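Local atomic coordinates of fibronectin-binding protein (PDB entry 5A0L), a protein that acts as a fibronectin-binding surface adhesin of Streptococcus pyogenes, whose internal thioester mediates covalent attachment to the host. Residues I28-K36 with E119-T127; D72-S80 with L92-L100. All coordinates share one frame; numbering follows the deposited sequence.

Contact 1: residues I28-K36 with E119-T127; sequences IFARYHNLK and EDLNAILVT. With ZN (zinc ion), chain C.
Tyr-32 lies with one ring face against Leu-121: CB of Leu-121 stands 3.9 Å from the ring centroid, only 14° off the ring normal, a CH-pi contact in which the two side chains cross at about a right angle. The opposite face is covered from within its own segment by CG of Arg-31, which sits over the ring centre, so the phenol is sandwiched. At the edge, Tyr-32 OH donates to OD1 of Asn-122 over 2.6 Å. The hydroxyl approaches tilted 26° from the carbonyl plane, and ring and amide planes stand 51° apart. The same hydroxyl oxygen accepts from NH2 of Arg-31 at 3.3 Å and, weakly, from NE. This nearby guanidinium would probably polarise the phenol and strengthen its bond to Asn-122; Glu-155 pairs with NH1 of Arg-31, and Gln-160 takes ND2 of Asn-122.

Further along, CG2 of Ile-124 packs against the backbone O of His-33 at 3.5 Å, while CD1 of Ile-124 meets the amide of Asn-34. With CG anti to the backbone N, Asn-34 brings that amide across the isoleucine at about a right angle, its OD1 also accepting from Gln-46. One water bridges the backbones, donating 2.8 Å to O of His-33 and 2.9 Å to O of Leu-121. The imidazole of His-33 serves a different partner: in one of its two modelled conformers, NE2 binds a zinc ion at 2.2 Å, and five waters complete six ligands.

The contact thus joins the loop leading into strand 35-39 to the first turns of helix 120-135. Ile-124 also touches Gln-46 and Tyr-48 of strand 45-49, and Asn-122 and Val-126 reach helix 158-172, so the helix is packed between the barrel strands and that second helix.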
loop_
_atom_site.group_PDB
_atom_site.type_symbol
_atom_site.label_atom_id
_atom_site.label_comp_id
_atom_site.label_asym_id
_atom_site.label_seq_id
_atom_site.Cartn_x
_atom_site.Cartn_y
_atom_site.Cartn_z
ATOM N N ILE A 28 11.729 -1.379 -15.918
ATOM C CA ILE A 28 13.011 -0.706 -15.765
ATOM C C ILE A 28 13.000 0.549 -14.893
ATOM O O ILE A 28 14.051 1.151 -14.671
ATOM C CB ILE A 28 13.617 -0.346 -17.152
ATOM C CG1 ILE A 28 12.796 0.731 -17.872
ATOM C CG2 ILE A 28 13.729 -1.592 -18.023
ATOM C CD1 ILE A 28 13.452 1.312 -19.108
ATOM N N PHE A 29 11.830 0.951 -14.404
ATOM C CA PHE A 29 11.705 2.218 -13.689
ATOM C C PHE A 29 11.685 1.970 -12.190
ATOM O O PHE A 29 10.744 1.383 -11.644
ATOM C CB PHE A 29 10.466 2.994 -14.154
ATOM C CG PHE A 29 10.449 3.263 -15.639
ATOM C CD1 PHE A 29 11.341 4.171 -16.217
ATOM C CD2 PHE A 29 9.558 2.585 -16.479
ATOM C CE1 PHE A 29 11.323 4.407 -17.581
ATOM C CE2 PHE A 29 9.551 2.811 -17.849
ATOM C CZ PHE A 29 10.434 3.724 -18.401
ATOM N N ALA A 30 12.747 2.416 -11.532
ATOM C CA ALA A 30 12.953 2.150 -10.109
ATOM C C ALA A 30 11.877 2.746 -9.211
ATOM O O ALA A 30 11.717 2.323 -8.063
ATOM C CB ALA A 30 14.319 2.661 -9.681
ATOM N N ARG A 31 11.151 3.736 -9.726
ATOM C CA ARG A 31 10.059 4.354 -8.966
ATOM C C ARG A 31 8.878 3.410 -8.689
ATOM O O ARG A 31 8.074 3.658 -7.791
ATOM C CB ARG A 31 9.548 5.623 -9.672
ATOM C CG ARG A 31 8.906 5.411 -11.033
ATOM C CD ARG A 31 8.427 6.741 -11.568
ATOM N NE ARG A 31 7.855 6.585 -12.895
ATOM C CZ ARG A 31 8.539 6.637 -14.034
ATOM N NH1 ARG A 31 9.862 6.840 -14.038
ATOM N NH2 ARG A 31 7.891 6.470 -15.183
ATOM N N TYR A 32 8.761 2.350 -9.490
ATOM C CA TYR A 32 7.617 1.462 -9.411
ATOM C C TYR A 32 7.890 0.170 -8.657
ATOM O O TYR A 32 8.974 -0.398 -8.739
ATOM C CB TYR A 32 7.093 1.079 -10.789
ATOM C CG TYR A 32 6.567 2.228 -11.627
ATOM C CD1 TYR A 32 5.683 3.172 -11.099
ATOM C CD2 TYR A 32 6.885 2.334 -12.956
ATOM C CE1 TYR A 32 5.164 4.199 -11.855
ATOM C CE2 TYR A 32 6.390 3.367 -13.724
ATOM C CZ TYR A 32 5.524 4.291 -13.166
ATOM O OH TYR A 32 5.088 5.325 -13.935
ATOM N N HIS A 33 6.866 -0.256 -7.936
ATOM C CA HIS A 33 6.772 -1.569 -7.340
ATOM C C HIS A 33 5.338 -2.082 -7.530
ATOM O O HIS A 33 4.394 -1.278 -7.719
ATOM C CB HIS A 33 7.133 -1.549 -5.837
ATOM C CG HIS A 33 8.512 -1.058 -5.563
ATOM N ND1 HIS A 33 8.796 0.270 -5.357
ATOM C CD2 HIS A 33 9.699 -1.703 -5.541
ATOM C CE1 HIS A 33 10.092 0.419 -5.169
ATOM N NE2 HIS A 33 10.667 -0.761 -5.286
ATOM N N ASN A 34 5.147 -3.391 -7.443
ATOM C CA ASN A 34 3.809 -3.958 -7.498
ATOM C C ASN A 34 3.803 -5.187 -6.619
ATOM O O ASN A 34 4.073 -6.309 -7.049
ATOM C CB ASN A 34 3.401 -4.247 -8.941
ATOM C CG ASN A 34 1.956 -4.653 -9.043
ATOM O OD1 ASN A 34 1.305 -4.937 -8.042
ATOM N ND2 ASN A 34 1.435 -4.638 -10.245
ATOM N N LEU A 35 3.591 -4.937 -5.332
ATOM C CA LEU A 35 3.740 -5.987 -4.333
ATOM C C LEU A 35 2.540 -6.891 -4.250
ATOM O O LEU A 35 1.377 -6.427 -4.318
ATOM C CB LEU A 35 4.013 -5.396 -2.935
ATOM C CG LEU A 35 5.196 -4.427 -2.881
ATOM C CD1 LEU A 35 5.400 -3.960 -1.445
ATOM C CD2 LEU A 35 6.468 -5.031 -3.460
ATOM N N LYS A 36 2.796 -8.183 -4.078
ATOM C CA LYS A 36 1.798 -9.226 -3.927
ATOM C C LYS A 36 2.144 -10.152 -2.792
ATOM O O LYS A 36 3.323 -10.282 -2.441
ATOM C CB LYS A 36 1.664 -10.086 -5.206
ATOM C CG LYS A 36 1.557 -9.326 -6.517
ATOM C CD LYS A 36 0.236 -8.600 -6.726
ATOM C CE LYS A 36 0.169 -8.076 -8.166
ATOM N NZ LYS A 36 -0.984 -7.233 -8.435
ATOM N N GLU A 119 -2.885 5.010 -14.766
ATOM C CA GLU A 119 -2.338 3.720 -15.100
ATOM C C GLU A 119 -2.024 2.948 -13.818
ATOM O O GLU A 119 -1.631 3.549 -12.812
ATOM C CB GLU A 119 -1.072 3.882 -15.944
ATOM C CG GLU A 119 -1.317 4.504 -17.301
ATOM C CD GLU A 119 -0.068 4.952 -18.032
ATOM O OE1 GLU A 119 1.067 4.679 -17.580
ATOM O OE2 GLU A 119 -0.227 5.582 -19.092
ATOM N N ASP A 120 -2.150 1.627 -13.854
ATOM C CA ASP A 120 -2.050 0.810 -12.644
ATOM C C ASP A 120 -0.784 1.122 -11.810
ATOM O O ASP A 120 -0.886 1.296 -10.596
ATOM C CB ASP A 120 -2.053 -0.669 -12.980
ATOM C CG ASP A 120 -3.376 -1.144 -13.546
ATOM O OD1 ASP A 120 -4.359 -0.381 -13.591
ATOM O OD2 ASP A 120 -3.403 -2.301 -13.986
ATOM N N LEU A 121 0.388 1.174 -12.430
ATOM C CA LEU A 121 1.602 1.370 -11.623
ATOM C C LEU A 121 1.627 2.750 -11.003
ATOM O O LEU A 121 2.166 2.919 -9.897
ATOM C CB LEU A 121 2.846 1.105 -12.476
ATOM C CG LEU A 121 3.087 -0.366 -12.823
ATOM C CD1 LEU A 121 4.118 -0.526 -13.948
ATOM C CD2 LEU A 121 3.502 -1.186 -11.604
ATOM N N ASN A 122 1.095 3.749 -11.699
ATOM C CA ASN A 122 0.962 5.085 -11.119
ATOM C C ASN A 122 -0.091 5.138 -9.989
ATOM O O ASN A 122 0.085 5.902 -9.030
ATOM C CB ASN A 122 0.618 6.113 -12.196
ATOM C CG ASN A 122 1.753 6.355 -13.160
ATOM O OD1 ASN A 122 2.921 6.250 -12.794
ATOM N ND2 ASN A 122 1.407 6.704 -14.412
ATOM N N ALA A 123 -1.149 4.355 -10.125
ATOM C CA ALA A 123 -2.208 4.319 -9.126
ATOM C C ALA A 123 -1.664 3.665 -7.854
ATOM O O ALA A 123 -1.980 4.104 -6.722
ATOM C CB ALA A 123 -3.415 3.593 -9.656
ATOM N N ILE A 124 -0.899 2.588 -8.013
ATOM C CA ILE A 124 -0.216 1.955 -6.864
ATOM C C ILE A 124 0.709 2.990 -6.214
ATOM O O ILE A 124 0.731 3.118 -4.987
ATOM C CB ILE A 124 0.552 0.714 -7.352
ATOM C CG1 ILE A 124 -0.418 -0.399 -7.743
ATOM C CG2 ILE A 124 1.519 0.211 -6.282
ATOM C CD1 ILE A 124 0.206 -1.534 -8.516
ATOM N N LEU A 125 1.461 3.722 -7.007
ATOM C CA LEU A 125 2.401 4.698 -6.470
ATOM C C LEU A 125 1.687 5.782 -5.664
ATOM O O LEU A 125 2.157 6.173 -4.571
ATOM C CB LEU A 125 3.254 5.273 -7.587
ATOM C CG LEU A 125 4.322 6.268 -7.220
ATOM C CD1 LEU A 125 5.305 5.698 -6.204
ATOM C CD2 LEU A 125 5.041 6.677 -8.529
ATOM N N VAL A 126 0.580 6.291 -6.187
ATOM C CA VAL A 126 -0.219 7.272 -5.437
ATOM C C VAL A 126 -0.723 6.685 -4.123
ATOM O O VAL A 126 -0.583 7.310 -3.054
ATOM C CB VAL A 126 -1.377 7.796 -6.292
ATOM C CG1 VAL A 126 -2.373 8.592 -5.467
ATOM C CG2 VAL A 126 -0.857 8.632 -7.434
ATOM N N THR A 127 -1.305 5.511 -4.183
ATOM C CA THR A 127 -1.880 4.900 -2.999
ATOM C C THR A 127 -0.797 4.634 -1.963
ATOM O O THR A 127 -0.996 4.843 -0.760
ATOM C CB THR A 127 -2.629 3.612 -3.350
ATOM O OG1 THR A 127 -3.597 3.879 -4.392
ATOM C CG2 THR A 127 -3.359 3.049 -2.179
HETATM ZN ZN ZN C . 12.844 -0.974 -5.319
HETATM O O HOH W 1 13.192 0.851 -6.469
HETATM O O HOH W 2 4.133 1.438 -8.290
HETATM O O HOH W 3 15.006 -1.093 -5.324
HETATM O O HOH W 4 13.181 -0.036 -3.478
HETATM O O HOH W 5 12.941 -2.016 -7.153
HETATM O O HOH W 6 12.960 -2.783 -4.296
#

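Contact 2: residues D72-S80 with L92-L100; sequences DGSGSAFKS and LDKLEKNIL
Phe-78 lays one face of its ring against Ile-99, whose CG2 stands 4.2 Å from the centroid and 25° off the normal, while CD1 of Ile-99 comes within 3.7 Å of CD2 of Phe-78. The two side chains run alongside one another, pointing opposite ways. CA of Glu-96 meets the ring at its edge, in plane, and CD2 of Leu-95 touches CB of Phe-78. Beside this apolar patch, Gly-75 has no side chain to hold the backbones apart: its CA lies 4.4 Å from CA of Glu-96 and makes a CA-H...O contact of 3.4 Å with O of Leu-92. The fully stretched chain of Glu-96 reaches across to the first turn of helix 75-81, where OE1 takes the N-H of Gly-75 on its anti side, from somewhat outside the carboxylate plane, 2.9 Å away and bent to 137°. Ser-74 is the N-cap: its OG accepts from N of Ala-77 at 3.0 Å. The carboxylate charge probably interacts favourably with the dipole of this helix end. Phe-78 and Ile-99 also both touch Leu-204 of the barrel. Segments 75-80 and 92-100 cross at 86°, their axes 8.3 Å apart at closest approach, a near-perpendicular helix-helix packing within the thioester domain.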
loop_
_atom_site.group_PDB
_atom_site.type_symbol
_atom_site.label_atom_id
_atom_site.label_comp_id
_atom_site.label_asym_id
_atom_site.label_seq_id
_atom_site.Cartn_x
_atom_site.Cartn_y
_atom_site.Cartn_z
ATOM N N ASP A 72 -4.797 -9.853 11.337
ATOM C CA ASP A 72 -5.943 -8.994 10.991
ATOM C C ASP A 72 -5.595 -7.526 11.252
ATOM O O ASP A 72 -4.983 -7.178 12.271
ATOM C CB ASP A 72 -7.208 -9.403 11.761
ATOM C CG ASP A 72 -8.032 -10.536 11.045
ATOM O OD1 ASP A 72 -7.654 -11.113 9.981
ATOM O OD2 ASP A 72 -9.105 -10.845 11.566
ATOM N N GLY A 73 -5.933 -6.659 10.308
ATOM C CA GLY A 73 -5.762 -5.252 10.516
ATOM C C GLY A 73 -6.711 -4.717 11.571
ATOM O O GLY A 73 -7.842 -5.189 11.688
ATOM N N SER A 74 -6.219 -3.737 12.318
ATOM C CA SER A 74 -6.987 -3.012 13.343
ATOM C C SER A 74 -6.211 -1.766 13.676
ATOM O O SER A 74 -5.018 -1.672 13.344
ATOM C CB SER A 74 -7.120 -3.838 14.631
ATOM O OG SER A 74 -5.842 -4.069 15.237
ATOM N N GLY A 75 -6.803 -0.837 14.430
ATOM C CA GLY A 75 -6.031 0.323 14.817
ATOM C C GLY A 75 -4.814 -0.039 15.655
ATOM O O GLY A 75 -3.760 0.546 15.457
ATOM N N SER A 76 -4.959 -1.015 16.553
ATOM C CA SER A 76 -3.832 -1.516 17.351
ATOM C C SER A 76 -2.698 -2.071 16.491
ATOM O O SER A 76 -1.528 -1.774 16.695
ATOM C CB SER A 76 -4.302 -2.630 18.255
ATOM O OG SER A 76 -3.203 -3.074 19.012
ATOM N N ALA A 77 -3.062 -2.923 15.526
ATOM C CA ALA A 77 -2.060 -3.522 14.657
ATOM C C ALA A 77 -1.417 -2.458 13.781
ATOM O O ALA A 77 -0.211 -2.517 13.512
ATOM C CB ALA A 77 -2.687 -4.601 13.808
ATOM N N PHE A 78 -2.228 -1.542 13.258
ATOM C CA PHE A 78 -1.659 -0.496 12.440
ATOM C C PHE A 78 -0.650 0.324 13.221
ATOM O O PHE A 78 0.388 0.723 12.703
ATOM C CB PHE A 78 -2.743 0.385 11.825
ATOM C CG PHE A 78 -3.681 -0.315 10.851
ATOM C CD1 PHE A 78 -3.343 -1.461 10.180
ATOM C CD2 PHE A 78 -4.909 0.243 10.580
ATOM C CE1 PHE A 78 -4.213 -2.056 9.269
ATOM C CE2 PHE A 78 -5.779 -0.348 9.712
ATOM C CZ PHE A 78 -5.434 -1.499 9.031
ATOM N N LYS A 79 -0.947 0.616 14.486
ATOM C CA LYS A 79 0.024 1.321 15.331
ATOM C C LYS A 79 1.292 0.472 15.551
ATOM O O LYS A 79 2.422 0.967 15.350
ATOM C CB LYS A 79 -0.616 1.765 16.653
ATOM C CG LYS A 79 0.313 2.292 17.746
ATOM C CD LYS A 79 1.111 3.514 17.421
ATOM C CE LYS A 79 2.040 3.883 18.596
ATOM N NZ LYS A 79 3.004 4.972 18.266
ATOM N N SER A 80 1.094 -0.796 15.944
ATOM C CA SER A 80 2.202 -1.640 16.392
ATOM C C SER A 80 3.190 -1.974 15.285
ATOM O O SER A 80 4.384 -2.160 15.552
ATOM C CB SER A 80 1.642 -2.942 16.985
ATOM O OG SER A 80 1.044 -2.635 18.221
ATOM N N LEU A 92 -6.588 5.463 18.162
ATOM C CA LEU A 92 -6.274 4.384 17.244
ATOM C C LEU A 92 -7.477 3.974 16.404
ATOM O O LEU A 92 -7.291 3.458 15.281
ATOM C CB LEU A 92 -5.695 3.192 17.992
ATOM C CG LEU A 92 -4.440 3.461 18.835
ATOM C CD1 LEU A 92 -3.903 2.196 19.453
ATOM C CD2 LEU A 92 -3.359 4.178 18.013
ATOM N N ASP A 93 -8.698 4.259 16.859
ATOM C CA ASP A 93 -9.873 4.014 16.025
ATOM C C ASP A 93 -9.868 4.902 14.771
ATOM O O ASP A 93 -10.230 4.460 13.649
ATOM C CB ASP A 93 -11.151 4.241 16.801
ATOM C CG ASP A 93 -11.403 3.193 17.891
ATOM O OD1 ASP A 93 -10.724 2.149 17.978
ATOM O OD2 ASP A 93 -12.361 3.403 18.659
ATOM N N LYS A 94 -9.425 6.148 14.938
ATOM C CA LYS A 94 -9.334 7.097 13.830
ATOM C C LYS A 94 -8.214 6.639 12.895
ATOM O O LYS A 94 -8.362 6.740 11.659
ATOM C CB LYS A 94 -9.080 8.522 14.344
ATOM C CG LYS A 94 -8.908 9.607 13.283
ATOM C CD LYS A 94 -8.629 11.019 13.826
ATOM N N LEU A 95 -7.090 6.161 13.454
ATOM C CA LEU A 95 -6.045 5.612 12.597
ATOM C C LEU A 95 -6.546 4.486 11.695
ATOM O O LEU A 95 -6.287 4.475 10.473
ATOM C CB LEU A 95 -4.853 5.131 13.431
ATOM C CG LEU A 95 -3.663 4.522 12.679
ATOM C CD1 LEU A 95 -2.989 5.535 11.767
ATOM C CD2 LEU A 95 -2.664 3.900 13.648
ATOM N N GLU A 96 -7.310 3.580 12.274
ATOM C CA GLU A 96 -7.933 2.490 11.530
ATOM C C GLU A 96 -8.834 3.019 10.417
ATOM O O GLU A 96 -8.705 2.611 9.256
ATOM C CB GLU A 96 -8.704 1.548 12.466
ATOM C CG GLU A 96 -9.389 0.369 11.796
ATOM C CD GLU A 96 -10.123 -0.566 12.735
ATOM O OE1 GLU A 96 -9.637 -0.831 13.851
ATOM O OE2 GLU A 96 -11.173 -1.103 12.346
ATOM N N LYS A 97 -9.741 3.927 10.769
ATOM C CA LYS A 97 -10.671 4.503 9.788
ATOM C C LYS A 97 -9.899 5.170 8.656
ATOM O O LYS A 97 -10.248 5.031 7.477
ATOM C CB LYS A 97 -11.583 5.557 10.475
ATOM C CG LYS A 97 -12.523 6.361 9.545
ATOM C CD LYS A 97 -13.288 7.479 10.258
ATOM C CE LYS A 97 -12.387 8.679 10.459
ATOM N NZ LYS A 97 -13.165 9.753 11.118
ATOM N N ASN A 98 -8.854 5.910 8.991
ATOM C CA ASN A 98 -8.070 6.620 8.014
ATOM C C ASN A 98 -7.441 5.673 6.999
ATOM O O ASN A 98 -7.542 5.876 5.787
ATOM C CB ASN A 98 -7.016 7.510 8.669
ATOM C CG ASN A 98 -7.590 8.735 9.321
ATOM O OD1 ASN A 98 -8.672 9.222 8.974
ATOM N ND2 ASN A 98 -6.829 9.278 10.243
ATOM N N ILE A 99 -6.791 4.625 7.492
ATOM C CA ILE A 99 -6.116 3.696 6.609
ATOM C C ILE A 99 -7.139 2.912 5.769
ATOM O O ILE A 99 -6.904 2.738 4.545
ATOM C CB ILE A 99 -5.173 2.796 7.409
ATOM C CG1 ILE A 99 -3.957 3.635 7.890
ATOM C CG2 ILE A 99 -4.722 1.575 6.606
ATOM C CD1 ILE A 99 -3.100 3.008 8.937
ATOM N N LEU A 100 -8.219 2.439 6.391
ATOM C CA LEU A 100 -9.224 1.714 5.612
ATOM C C LEU A 100 -9.779 2.550 4.462
ATOM O O LEU A 100 -9.966 2.054 3.354
ATOM C CB LEU A 100 -10.351 1.221 6.499
ATOM C CG LEU A 100 -10.066 0.195 7.561
ATOM C CD1 LEU A 100 -11.296 -0.105 8.379
ATOM C CD2 LEU A 100 -9.502 -1.056 6.994
#

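Contacts 1 and 2 lie on opposite sides of the chain's centre, their own centres 24 Å apart and their nearest atoms about 8 Å apart, without touching. Along the chain, contact 2 is nested inside the loop that contact 1 closes. Helices 92-105 and 120-135 follow one another, and Tyr-134 of the second touches Asn-98 and Ile-99 of the first, linking the helical sides of both contacts. Each also meets the antiparallel barrel: contact 1 through strands 35-39 and 45-49, contact 2 through strands 191-195 and 203-205. Contact 1 joins the barrel side to a helix, whereas contact 2 packs two helices against each other. The zinc ion on His-33 belongs to contact 1 alone.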